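Extracellular solute-binding protein (Bordetella parapertussis, PDB 3PU5) probably captures a small solute, perhaps a polyamine, outside the cytoplasmic membrane and hands it to an ABC-type importer. Local coordinates at residues G66-Y71 against L307-M312; Y110-I115 against D298-V303; G124-W129 against V133-A138; F146-S151 against A157-M162; N153-E158 against P211-R216. All blocks are in the same frame, centred on the assembly; numbering follows the deposited sequence.

Contact 1 of 5, residues G66-Y71 against L307-M312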
# COMPACT_ATOMS: atom_id res chain seq x y z
N GLY A 66 -9.11 2.73 -1.45
CA GLY A 66 -8.60 1.59 -0.70
C GLY A 66 -9.15 0.22 -1.05
O GLY A 66 -10.30 0.09 -1.47
N GLY A 67 -8.33 -0.80 -0.82
CA GLY A 67 -8.66 -2.17 -1.18
C GLY A 67 -9.86 -2.78 -0.48
O GLY A 67 -10.68 -3.44 -1.12
N ASN A 68 -9.97 -2.56 0.83
CA ASN A 68 -11.10 -3.10 1.60
C ASN A 68 -12.46 -2.72 1.02
O ASN A 68 -13.32 -3.57 0.77
CB ASN A 68 -11.04 -2.61 3.04
CG ASN A 68 -9.92 -3.24 3.82
OD1 ASN A 68 -9.70 -4.45 3.72
ND2 ASN A 68 -9.21 -2.43 4.60
N ASP A 69 -12.64 -1.42 0.82
CA ASP A 69 -13.90 -0.92 0.30
C ASP A 69 -14.07 -1.22 -1.18
O ASP A 69 -15.19 -1.49 -1.63
CB ASP A 69 -14.04 0.57 0.60
CG ASP A 69 -14.22 0.82 2.07
OD1 ASP A 69 -15.31 0.49 2.59
OD2 ASP A 69 -13.27 1.32 2.71
N MSE A 70 -12.96 -1.21 -1.92
CA MSE A 70 -13.02 -1.61 -3.33
C MSE A 70 -13.51 -3.04 -3.46
O MSE A 70 -14.22 -3.39 -4.40
CB MSE A 70 -11.68 -1.45 -4.04
CG MSE A 70 -11.76 -1.66 -5.55
SE MSE A 70 -12.78 -0.22 -6.42
CE MSE A 70 -11.55 1.26 -6.04
N TYR A 71 -13.11 -3.89 -2.51
CA TYR A 71 -13.54 -5.28 -2.55
C TYR A 71 -15.07 -5.35 -2.42
O TYR A 71 -15.68 -6.28 -2.89
CB TYR A 71 -12.86 -6.10 -1.46
CG TYR A 71 -12.77 -7.58 -1.81
CD1 TYR A 71 -13.64 -8.51 -1.25
CD2 TYR A 71 -11.81 -8.03 -2.71
CE1 TYR A 71 -13.57 -9.86 -1.58
CE2 TYR A 71 -11.73 -9.38 -3.04
CZ TYR A 71 -12.61 -10.28 -2.47
OH TYR A 71 -12.52 -11.62 -2.81
N LEU A 307 -8.49 -12.79 1.87
CA LEU A 307 -7.96 -13.51 3.01
C LEU A 307 -7.88 -12.62 4.25
O LEU A 307 -8.32 -13.00 5.33
CB LEU A 307 -6.58 -14.10 2.68
CG LEU A 307 -5.89 -14.84 3.82
CD1 LEU A 307 -6.75 -16.02 4.28
CD2 LEU A 307 -4.51 -15.32 3.40
N LEU A 308 -7.32 -11.42 4.08
CA LEU A 308 -7.21 -10.47 5.19
C LEU A 308 -8.57 -10.14 5.82
O LEU A 308 -8.72 -10.12 7.04
CB LEU A 308 -6.52 -9.18 4.74
CG LEU A 308 -5.01 -9.31 4.49
CD1 LEU A 308 -4.49 -8.08 3.79
CD2 LEU A 308 -4.27 -9.53 5.80
N ILE A 309 -9.56 -9.88 4.97
CA ILE A 309 -10.91 -9.57 5.42
C ILE A 309 -11.52 -10.75 6.17
O ILE A 309 -12.12 -10.59 7.24
CB ILE A 309 -11.81 -9.18 4.23
CG1 ILE A 309 -11.32 -7.88 3.60
CG2 ILE A 309 -13.28 -9.06 4.67
CD1 ILE A 309 -12.11 -7.44 2.38
N LYS A 310 -11.35 -11.94 5.61
CA LYS A 310 -11.95 -13.13 6.18
C LYS A 310 -11.38 -13.48 7.54
O LYS A 310 -12.09 -13.96 8.42
CB LYS A 310 -11.79 -14.32 5.22
CG LYS A 310 -12.35 -15.63 5.78
CD LYS A 310 -12.25 -16.78 4.77
CE LYS A 310 -10.87 -17.43 4.77
NZ LYS A 310 -10.82 -18.62 3.87
N ASN A 311 -10.08 -13.24 7.72
CA ASN A 311 -9.40 -13.68 8.93
C ASN A 311 -9.33 -12.61 10.03
O ASN A 311 -8.90 -12.90 11.14
CB ASN A 311 -7.98 -14.17 8.60
CG ASN A 311 -7.98 -15.51 7.90
OD1 ASN A 311 -6.94 -16.00 7.46
ND2 ASN A 311 -9.15 -16.13 7.81
N MSE A 312 -9.77 -11.40 9.72
CA MSE A 312 -9.58 -10.27 10.63
C MSE A 312 -10.20 -10.51 12.01
O MSE A 312 -9.54 -10.29 13.02
CB MSE A 312 -10.10 -8.97 10.01
CG MSE A 312 -9.68 -7.70 10.75
SE MSE A 312 -7.72 -7.52 11.01
CE MSE A 312 -7.57 -5.56 11.09
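With chi1 of Y71 at -154°, CG swings away from the backbone N of its own residue, and the ring leans out from helix 67-75 toward I309. I309 answers with an extended chain: chi1 -65° sets CG1 beside the backbone N, and a nearly straight chi2 of 178° carries CD1 out to the tip. That methyl comes 4.1 Å from CD1 of Y71, and lies equally far from CB of Y71, so it rests in the angle between the ring and its stem. N68, nearly one turn earlier on the same helix, sends its amide past I309 in the opposite direction. Its OD1 is 3.8 Å from I309 CG1, a plain van der Waals touch in which the amide oxygen gains no hydrogen bond from its apolar neighbour. The whole meeting is small and lies at the surface, with no polar bond crossing it. The start of helix 67-75 is set by its own first turn, where M70 N bonds to G66 O at 3.0 Å, G66 being the N-cap. Helix 67-75 belongs to one lobe of this bilobed binding protein and helix 305-322 packs on the other, so the touch spans the gap between them. Y71 also rests on T305, A306 and W101, while L308 turns to A157, E158 and S161 of helix 156-167.

Contact 2 of 5, residues Y110-I115 against D298-V303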
# COMPACT_ATOMS: atom_id res chain seq x y z
N TYR A 110 2.27 1.21 -5.07
CA TYR A 110 2.44 0.39 -3.87
C TYR A 110 3.39 1.07 -2.88
O TYR A 110 4.41 1.65 -3.27
CB TYR A 110 2.84 -1.07 -4.21
CG TYR A 110 4.21 -1.25 -4.85
CD1 TYR A 110 5.35 -1.35 -4.06
CD2 TYR A 110 4.36 -1.32 -6.24
CE1 TYR A 110 6.60 -1.51 -4.63
CE2 TYR A 110 5.62 -1.48 -6.81
CZ TYR A 110 6.73 -1.57 -6.00
OH TYR A 110 7.98 -1.72 -6.55
N SER A 111 3.02 1.05 -1.60
CA SER A 111 3.93 1.43 -0.53
C SER A 111 4.27 0.17 0.25
O SER A 111 3.43 -0.73 0.36
CB SER A 111 3.32 2.50 0.39
OG SER A 111 2.21 2.00 1.09
N SER A 112 5.50 0.10 0.77
CA SER A 112 6.04 -1.17 1.26
C SER A 112 6.48 -1.12 2.71
O SER A 112 7.29 -0.27 3.10
CB SER A 112 7.24 -1.60 0.41
OG SER A 112 6.88 -1.68 -0.95
N VAL A 113 5.97 -2.06 3.51
CA VAL A 113 6.44 -2.21 4.88
C VAL A 113 7.70 -3.06 4.91
O VAL A 113 7.71 -4.21 4.44
CB VAL A 113 5.37 -2.83 5.80
CG1 VAL A 113 5.91 -2.94 7.23
CG2 VAL A 113 4.10 -1.99 5.77
N GLY A 114 8.77 -2.48 5.43
CA GLY A 114 10.01 -3.19 5.65
C GLY A 114 10.38 -3.00 7.10
O GLY A 114 9.51 -2.85 7.96
N ILE A 115 11.68 -2.98 7.37
CA ILE A 115 12.18 -2.79 8.74
C ILE A 115 12.97 -1.49 8.83
O ILE A 115 13.99 -1.33 8.15
CB ILE A 115 13.07 -3.96 9.16
CG1 ILE A 115 12.29 -5.28 9.03
CG2 ILE A 115 13.59 -3.77 10.59
CD1 ILE A 115 13.15 -6.47 8.64
N ASP A 298 9.37 -6.76 -8.56
CA ASP A 298 9.28 -8.21 -8.62
C ASP A 298 9.38 -8.87 -7.26
O ASP A 298 8.93 -9.99 -7.09
CB ASP A 298 10.38 -8.77 -9.53
CG ASP A 298 10.31 -8.20 -10.93
OD1 ASP A 298 11.36 -7.76 -11.46
OD2 ASP A 298 9.19 -8.17 -11.49
N SER A 299 9.98 -8.18 -6.29
CA SER A 299 10.27 -8.78 -5.00
C SER A 299 9.18 -8.57 -3.93
O SER A 299 9.08 -9.36 -2.99
CB SER A 299 11.60 -8.26 -4.46
OG SER A 299 11.49 -6.89 -4.09
N VAL A 300 8.39 -7.51 -4.06
CA VAL A 300 7.45 -7.17 -2.98
C VAL A 300 6.33 -8.19 -2.88
O VAL A 300 5.93 -8.78 -3.87
CB VAL A 300 6.86 -5.73 -3.12
CG1 VAL A 300 7.97 -4.68 -3.02
CG2 VAL A 300 6.07 -5.57 -4.41
N GLN A 301 5.83 -8.39 -1.66
CA GLN A 301 4.79 -9.38 -1.39
C GLN A 301 3.47 -8.70 -1.09
O GLN A 301 3.41 -7.77 -0.28
CB GLN A 301 5.19 -10.26 -0.21
CG GLN A 301 6.50 -11.00 -0.41
CD GLN A 301 6.42 -12.05 -1.50
OE1 GLN A 301 5.61 -12.97 -1.42
NE2 GLN A 301 7.25 -11.91 -2.53
N LEU A 302 2.41 -9.18 -1.72
CA LEU A 302 1.07 -8.67 -1.48
C LEU A 302 0.22 -9.78 -0.90
O LEU A 302 0.21 -10.90 -1.41
CB LEU A 302 0.43 -8.17 -2.77
CG LEU A 302 1.01 -6.89 -3.37
CD1 LEU A 302 2.31 -7.18 -4.10
CD2 LEU A 302 0.01 -6.27 -4.31
N VAL A 303 -0.51 -9.47 0.17
CA VAL A 303 -1.38 -10.45 0.80
C VAL A 303 -2.79 -10.36 0.24
O VAL A 303 -3.32 -9.26 0.03
CB VAL A 303 -1.40 -10.26 2.32
CG1 VAL A 303 -2.21 -11.37 2.98
CG2 VAL A 303 0.04 -10.23 2.87
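Y110 and V300 cross at a slant, the valine lying over one face of the tyrosine ring, just where the antiparallel sheet of this bilobed, periplasmic-binding-protein-like fold begins its strand 111-117. CG2 of V300 is 4.1 Å from the plane of the Y110 ring, displaced toward the rim, and comes 4.1 Å from CE1 of Y110. The other methyl does double duty: CG1 of V300 is 3.8 Å from Y110 CE1 and 3.8 Å from OG of S112. Y110 and S112 are two residues apart in an extended run, so both side chains fall on the same side, toward the loop that carries V300. The S112 hydroxyl oxygen lies at the edge of the tyrosine ring, in its plane, whereas V300 approaches from a face. A chi1 of 66° turns the Y110 ring over its own backbone, where one face meets V300.

All three touching residues are buried; the two hydroxyls are served from outside the pair of segments: Y110 OH bonds to P295 O, and S112 OG to the hydroxyl of S239 on the neighbouring strand 238-246. F97 adds a second, nearly parallel ring beside Y110. K96 NZ reaches V300 O, tying the loop down next to the apolar touch. Within the loop, Q301 folds back so that its NE2 donates to S299 O at 3.2 Å; the N-H...O angle is a straight 168°, yet the donor sits 47° above the carbonyl plane.

Contact 3 of 5, residues G124-W129 against V133-A138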
# COMPACT_ATOMS: atom_id res chain seq x y z
N GLY A 124 24.53 -1.73 10.88
CA GLY A 124 24.26 -2.65 9.79
C GLY A 124 22.83 -3.16 9.79
O GLY A 124 22.43 -3.85 8.85
N GLY A 125 22.08 -2.83 10.82
CA GLY A 125 20.68 -3.21 10.90
C GLY A 125 20.49 -4.70 10.86
O GLY A 125 21.28 -5.45 11.46
N VAL A 126 19.44 -5.13 10.18
CA VAL A 126 19.11 -6.54 9.99
C VAL A 126 18.83 -6.72 8.50
O VAL A 126 18.69 -5.74 7.80
CB VAL A 126 17.86 -6.94 10.80
CG1 VAL A 126 18.06 -6.66 12.26
CG2 VAL A 126 16.62 -6.21 10.28
N LYS A 127 18.77 -7.96 8.02
CA LYS A 127 18.57 -8.19 6.60
C LYS A 127 17.23 -8.83 6.27
O LYS A 127 16.80 -8.85 5.11
CB LYS A 127 19.68 -9.07 6.03
CG LYS A 127 21.03 -8.38 5.93
CD LYS A 127 22.11 -9.38 5.54
CE LYS A 127 23.39 -8.69 5.09
NZ LYS A 127 24.39 -9.69 4.60
N SER A 128 16.57 -9.37 7.29
CA SER A 128 15.34 -10.13 7.08
C SER A 128 14.35 -9.96 8.23
O SER A 128 14.72 -9.56 9.33
CB SER A 128 15.66 -11.61 6.92
OG SER A 128 16.14 -12.15 8.14
N TRP A 129 13.08 -10.27 7.95
CA TRP A 129 12.05 -10.34 8.98
C TRP A 129 12.44 -11.36 10.04
O TRP A 129 12.19 -11.18 11.24
CB TRP A 129 10.72 -10.77 8.37
CG TRP A 129 10.07 -9.74 7.48
CD1 TRP A 129 9.90 -9.80 6.12
CD2 TRP A 129 9.48 -8.51 7.90
NE1 TRP A 129 9.24 -8.68 5.67
CE2 TRP A 129 8.98 -7.86 6.75
CE3 TRP A 129 9.33 -7.88 9.15
CZ2 TRP A 129 8.34 -6.62 6.80
CZ3 TRP A 129 8.70 -6.65 9.20
CH2 TRP A 129 8.21 -6.03 8.03
N VAL A 133 12.95 -10.69 13.95
CA VAL A 133 12.24 -11.45 14.98
C VAL A 133 13.18 -12.13 15.98
O VAL A 133 13.07 -11.95 17.19
CB VAL A 133 11.29 -12.51 14.37
CG1 VAL A 133 10.69 -13.39 15.46
CG2 VAL A 133 10.20 -11.84 13.55
N GLU A 134 14.12 -12.91 15.47
CA GLU A 134 14.96 -13.73 16.33
C GLU A 134 15.89 -12.88 17.18
O GLU A 134 16.13 -13.20 18.33
CB GLU A 134 15.76 -14.75 15.52
CG GLU A 134 14.90 -15.74 14.76
CD GLU A 134 13.95 -16.53 15.65
OE1 GLU A 134 14.25 -16.73 16.85
OE2 GLU A 134 12.88 -16.95 15.14
N ARG A 135 16.41 -11.79 16.62
CA ARG A 135 17.26 -10.89 17.40
C ARG A 135 16.43 -10.13 18.45
O ARG A 135 16.90 -9.89 19.57
CB ARG A 135 18.05 -9.94 16.48
CG ARG A 135 19.19 -10.63 15.72
CD ARG A 135 19.97 -9.67 14.82
NE ARG A 135 20.71 -8.67 15.56
CZ ARG A 135 21.41 -7.68 15.00
NH1 ARG A 135 21.46 -7.56 13.68
NH2 ARG A 135 22.06 -6.80 15.76
N THR A 136 15.20 -9.78 18.11
CA THR A 136 14.31 -9.16 19.11
C THR A 136 14.10 -10.10 20.30
O THR A 136 14.27 -9.72 21.46
CB THR A 136 12.94 -8.80 18.51
OG1 THR A 136 13.12 -7.77 17.53
CG2 THR A 136 11.99 -8.32 19.60
N VAL A 137 13.72 -11.34 20.00
CA VAL A 137 13.45 -12.36 21.00
C VAL A 137 14.69 -12.69 21.86
O VAL A 137 14.58 -12.99 23.05
CB VAL A 137 12.86 -13.63 20.31
CG1 VAL A 137 12.64 -14.76 21.30
CG2 VAL A 137 11.57 -13.27 19.58
N ALA A 138 15.88 -12.61 21.26
CA ALA A 138 17.12 -12.87 21.99
C ALA A 138 17.47 -11.71 22.91
O ALA A 138 18.36 -11.81 23.75
CB ALA A 138 18.28 -13.13 21.03
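W129 O receives the backbone N of V133 at 2.9 Å, with an N-H...O angle of 162°, an i to i+4 bond in the first turn of helix 129-138. CG2 of V133 is also drawn in to a tight 3.1 Å from the same W129 O, the methyl sitting beyond the oxygen, off its outer end. Some distance off, R135 reaches back along the loop that leads into the helix. A bend at chi3 (67°) turns its guanidinium so that NH1 meets G125 O at 3.1 Å, near the guanidinium plane and at its edge; the bond is weak because the hydrogen is badly aimed. The same NH1 also brushes V126, whose CG1 is 3.8 Å away as the two side chains slide past each other in opposite directions.

This is a loop feeding an N-capped helix, on the same lobe as the strand 111-117 that precedes it. S128 is the N-cap, its OG accepting from the N of E131. The loop turns at G125, where a positive phi suits glycine.

In the next shell the arginine is steered by two carboxylates: E131 OE2 pairs with NH1 and E140 OE1 with NE, both salt bridges, so the weak touch on G125 O is secondary to them. The indole of W129 leads away from the helix segment, its NE1 bonding to G236 O and its ring packing on V113 and I115 of the strand, while V133 packs on F163 and Y167 of helix 156-167 and on T180 and M184 of helix 174-184.

Contact 4 of 5, residues F146-S151 against A157-M162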
# COMPACT_ATOMS: atom_id res chain seq x y z
N PHE A 146 9.35 -1.39 18.34
CA PHE A 146 7.95 -0.98 18.19
C PHE A 146 7.29 -1.86 17.13
O PHE A 146 7.99 -2.52 16.37
CB PHE A 146 7.82 0.52 17.87
CG PHE A 146 8.61 0.98 16.66
CD1 PHE A 146 8.10 0.80 15.37
CD2 PHE A 146 9.85 1.58 16.81
CE1 PHE A 146 8.83 1.21 14.25
CE2 PHE A 146 10.59 2.00 15.70
CZ PHE A 146 10.08 1.82 14.42
N PHE A 147 5.96 -1.91 17.10
CA PHE A 147 5.25 -2.78 16.17
C PHE A 147 3.86 -2.23 15.85
O PHE A 147 3.27 -1.55 16.68
CB PHE A 147 5.13 -4.20 16.75
CG PHE A 147 4.69 -5.23 15.74
CD1 PHE A 147 3.34 -5.48 15.53
CD2 PHE A 147 5.62 -5.94 14.99
CE1 PHE A 147 2.92 -6.41 14.59
CE2 PHE A 147 5.22 -6.88 14.04
CZ PHE A 147 3.87 -7.12 13.84
N ASN A 148 3.35 -2.51 14.66
CA ASN A 148 2.03 -2.03 14.24
C ASN A 148 0.91 -2.49 15.18
O ASN A 148 0.77 -3.69 15.45
CB ASN A 148 1.67 -2.56 12.83
CG ASN A 148 2.81 -2.44 11.83
OD1 ASN A 148 2.61 -1.94 10.71
ND2 ASN A 148 3.99 -2.93 12.19
N ASN A 149 0.10 -1.56 15.67
CA ASN A 149 -1.10 -1.95 16.42
C ASN A 149 -2.13 -2.56 15.48
O ASN A 149 -2.54 -1.91 14.52
CB ASN A 149 -1.72 -0.78 17.16
CG ASN A 149 -2.87 -1.21 18.05
OD1 ASN A 149 -3.94 -0.60 18.05
ND2 ASN A 149 -2.66 -2.27 18.80
N LEU A 150 -2.56 -3.79 15.76
CA LEU A 150 -3.52 -4.47 14.87
C LEU A 150 -4.79 -3.66 14.62
O LEU A 150 -5.25 -3.53 13.48
CB LEU A 150 -3.86 -5.88 15.38
CG LEU A 150 -4.73 -6.68 14.40
CD1 LEU A 150 -4.10 -6.65 13.02
CD2 LEU A 150 -4.99 -8.11 14.85
N SER A 151 -5.35 -3.08 15.67
CA SER A 151 -6.62 -2.35 15.57
C SER A 151 -6.55 -0.98 14.92
O SER A 151 -7.56 -0.28 14.85
CB SER A 151 -7.23 -2.18 16.97
OG SER A 151 -7.36 -3.43 17.61
N ALA A 157 -2.14 -6.33 10.15
CA ALA A 157 -2.55 -7.64 9.65
C ALA A 157 -1.57 -8.14 8.60
O ALA A 157 -1.25 -9.33 8.56
CB ALA A 157 -3.96 -7.58 9.07
N GLU A 158 -1.09 -7.23 7.76
CA GLU A 158 -0.17 -7.58 6.68
C GLU A 158 1.18 -8.09 7.19
O GLU A 158 1.68 -9.12 6.73
CB GLU A 158 0.06 -6.38 5.74
CG GLU A 158 -1.08 -6.11 4.73
CD GLU A 158 -2.30 -5.41 5.32
OE1 GLU A 158 -2.35 -5.20 6.56
OE2 GLU A 158 -3.23 -5.07 4.54
N VAL A 159 1.78 -7.37 8.13
CA VAL A 159 3.05 -7.79 8.71
C VAL A 159 2.92 -9.16 9.37
O VAL A 159 3.74 -10.05 9.16
CB VAL A 159 3.61 -6.76 9.71
CG1 VAL A 159 4.96 -7.22 10.26
CG2 VAL A 159 3.76 -5.42 9.02
N LEU A 160 1.87 -9.34 10.18
CA LEU A 160 1.61 -10.63 10.82
C LEU A 160 1.46 -11.76 9.80
O LEU A 160 1.93 -12.88 10.02
CB LEU A 160 0.37 -10.55 11.72
CG LEU A 160 0.52 -9.74 13.01
CD1 LEU A 160 -0.84 -9.39 13.59
CD2 LEU A 160 1.37 -10.51 14.03
N SER A 161 0.80 -11.46 8.67
CA SER A 161 0.68 -12.45 7.60
C SER A 161 2.05 -12.98 7.15
O SER A 161 2.20 -14.17 6.87
CB SER A 161 -0.06 -11.87 6.40
OG SER A 161 -1.45 -11.83 6.64
N MSE A 162 3.04 -12.09 7.08
CA MSE A 162 4.39 -12.50 6.73
C MSE A 162 4.95 -13.43 7.79
O MSE A 162 5.70 -14.36 7.47
CB MSE A 162 5.33 -11.30 6.60
CG MSE A 162 5.28 -10.57 5.28
SE MSE A 162 6.07 -11.53 3.75
CE MSE A 162 7.15 -12.79 4.71
O HOH W 1 -4.26 -4.14 10.26
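F147 and V159 approach from opposite directions, the methyl lying oblique to the ring. Start at CB of F147: chi1 of -167° sends the ring out from strand 145-148 toward the helix. Working outward, CE2 reaches V159 CG1 at 3.8 Å, and the tip atom CZ comes to 3.7 Å of that methyl. CZ also meets L160 CD2 at 4.2 Å, so two residues of one helical turn meet the far end of the ring. The other V159 methyl, CG2, lies against the amide of N148, whose side chain crosses it at about a right angle. At the loop end of the contact, L150 CD1 is 3.5 Å from A157 N and 4.1 Å from A157 CB, and also touches L160.

Strand 145-148 leads through a loop to helix 156-167, the first of two helices in the crossover to the parallel strand 188-192; the axes of 146-148 and 157-162 are 106° apart. No direct hydrogen bond spans the two segments. A157 N, in the helix's first turn, instead gives its hydrogen to a water at 3.1 Å, which in turn gives a weak hydrogen bond to L150 O. The cohesion is therefore mostly dispersive, and the backbone N-H of A157 is met by water rather than by the other segment.

Contact 5 of 5, residues N153-E158 against P211-R216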
# COMPACT_ATOMS: atom_id res chain seq x y z
N ASN A 153 -5.46 0.04 11.74
CA ASN A 153 -5.41 0.16 10.29
C ASN A 153 -4.09 0.76 9.80
O ASN A 153 -4.07 1.69 8.97
CB ASN A 153 -6.60 0.97 9.75
CG ASN A 153 -6.67 0.96 8.22
OD1 ASN A 153 -6.81 -0.10 7.60
ND2 ASN A 153 -6.56 2.14 7.61
N VAL A 154 -2.98 0.23 10.33
CA VAL A 154 -1.66 0.65 9.89
C VAL A 154 -0.88 -0.57 9.37
O VAL A 154 0.33 -0.69 9.60
CB VAL A 154 -0.89 1.40 11.00
CG1 VAL A 154 -1.44 2.81 11.13
CG2 VAL A 154 -0.99 0.67 12.33
N ARG A 155 -1.59 -1.45 8.68
CA ARG A 155 -1.02 -2.64 8.02
C ARG A 155 -0.47 -3.70 8.97
O ARG A 155 0.41 -4.49 8.59
CB ARG A 155 0.04 -2.25 6.99
CG ARG A 155 -0.45 -1.30 5.92
CD ARG A 155 -1.61 -1.89 5.15
NE ARG A 155 -2.11 -0.98 4.14
CZ ARG A 155 -3.16 -1.23 3.35
NH1 ARG A 155 -3.82 -2.38 3.47
NH2 ARG A 155 -3.55 -0.34 2.45
N GLY A 156 -0.99 -3.73 10.20
CA GLY A 156 -0.60 -4.75 11.15
C GLY A 156 -0.93 -6.15 10.66
O GLY A 156 -0.11 -7.07 10.75
N ALA A 157 -2.14 -6.33 10.15
CA ALA A 157 -2.55 -7.64 9.65
C ALA A 157 -1.57 -8.14 8.60
O ALA A 157 -1.25 -9.33 8.56
CB ALA A 157 -3.96 -7.58 9.07
N GLU A 158 -1.09 -7.23 7.76
CA GLU A 158 -0.17 -7.58 6.68
C GLU A 158 1.18 -8.09 7.19
O GLU A 158 1.68 -9.12 6.73
CB GLU A 158 0.06 -6.38 5.74
CG GLU A 158 -1.08 -6.11 4.73
CD GLU A 158 -2.30 -5.41 5.32
OE1 GLU A 158 -2.35 -5.20 6.56
OE2 GLU A 158 -3.23 -5.07 4.54
N PRO A 211 8.75 -2.18 12.28
CA PRO A 211 8.25 -2.06 10.90
C PRO A 211 8.00 -0.61 10.50
O PRO A 211 7.53 0.18 11.32
CB PRO A 211 6.93 -2.85 10.93
CG PRO A 211 7.07 -3.80 12.13
CD PRO A 211 7.84 -2.97 13.13
N GLY A 212 8.34 -0.27 9.26
CA GLY A 212 8.18 1.08 8.76
C GLY A 212 8.04 1.09 7.25
O GLY A 212 8.38 0.11 6.57
N TRP A 213 7.55 2.21 6.71
CA TRP A 213 7.29 2.32 5.29
C TRP A 213 8.51 2.80 4.53
O TRP A 213 9.27 3.63 5.03
CB TRP A 213 6.06 3.22 5.04
CG TRP A 213 4.81 2.48 5.38
CD1 TRP A 213 4.02 1.78 4.52
CD2 TRP A 213 4.26 2.29 6.69
NE1 TRP A 213 2.99 1.18 5.21
CE2 TRP A 213 3.12 1.48 6.55
CE3 TRP A 213 4.62 2.73 7.97
CZ2 TRP A 213 2.33 1.10 7.63
CZ3 TRP A 213 3.82 2.36 9.05
CH2 TRP A 213 2.69 1.55 8.87
N ASP A 214 8.71 2.26 3.33
CA ASP A 214 9.90 2.63 2.56
C ASP A 214 9.95 4.14 2.28
O ASP A 214 10.91 4.80 2.65
CB ASP A 214 10.06 1.80 1.27
CG ASP A 214 8.85 1.86 0.34
OD1 ASP A 214 7.70 2.09 0.79
OD2 ASP A 214 9.06 1.66 -0.87
N GLY A 215 8.91 4.67 1.64
CA GLY A 215 8.90 6.08 1.27
C GLY A 215 9.05 7.02 2.46
O GLY A 215 9.90 7.92 2.46
N ARG A 216 8.22 6.81 3.47
CA ARG A 216 8.28 7.62 4.68
C ARG A 216 9.66 7.61 5.30
O ARG A 216 10.17 8.65 5.72
CB ARG A 216 7.23 7.14 5.67
CG ARG A 216 5.82 7.50 5.23
CD ARG A 216 4.78 7.04 6.21
NE ARG A 216 3.76 8.06 6.38
CZ ARG A 216 2.53 7.99 5.91
NH1 ARG A 216 2.13 6.92 5.22
NH2 ARG A 216 1.69 8.99 6.12
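The two backbones stay well apart, CA of V154 and CA of G212 being the nearest alpha-carbons at 9.9 Å, and R155 adopts a left-handed conformation (phi 67°) as the N-cap of helix 156-167. W213 bridges the gap with its indole, driving the benzo edge at the turn. CZ2 and CH2 of W213 both lie 3.3 Å from V154 O, which sits in the ring plane. CH2 of W213 also meets CB of V154 at 4.2 Å. R155 comes along the same edge: its CG is 4.1 Å from W213 CZ2, the two side chains crossing at about a right angle.

R155 then bends at chi2, which keeps its charged end off the indole. NH1 of R155 makes a salt bridge to E158 OE2 at 3.0 Å, reaching it from 50° above the carboxylate plane. F195 meets the W213 ring edge to face, and W213 itself is the N-cap where strand 209-213 passes into helix 214-223.

This joins the start of one helix to the end of a strand in the same lobe. Aromatic C-H groups, slightly positive at their rim, face the carbonyl oxygen of V154, which should be mildly attractive; the buried carboxylate of E158 is probably kept charged by its arginine.

In the fold
Contacts 2 to 5 are all nested inside the chain loop closed by contact 1, and contact 2 in turn encloses contacts 3, 4 and 5. Contacts 4 and 5 lie closest, with centres about 8 Å apart, and share A157 and E158 of helix 156-167. The centres of contacts 2 and 5 follow at about 9 Å, their strands 111-117 and 209-213 being neighbours in one sheet. V159 of contact 4 touches both V113 of contact 2 and W129 of contact 3, so this helix links them. The centres of contacts 1 and 3 are about 29 Å apart; with 66-71 on the other lobe, contact 1 reaches across the gap between the lobes, where the solute presumably binds.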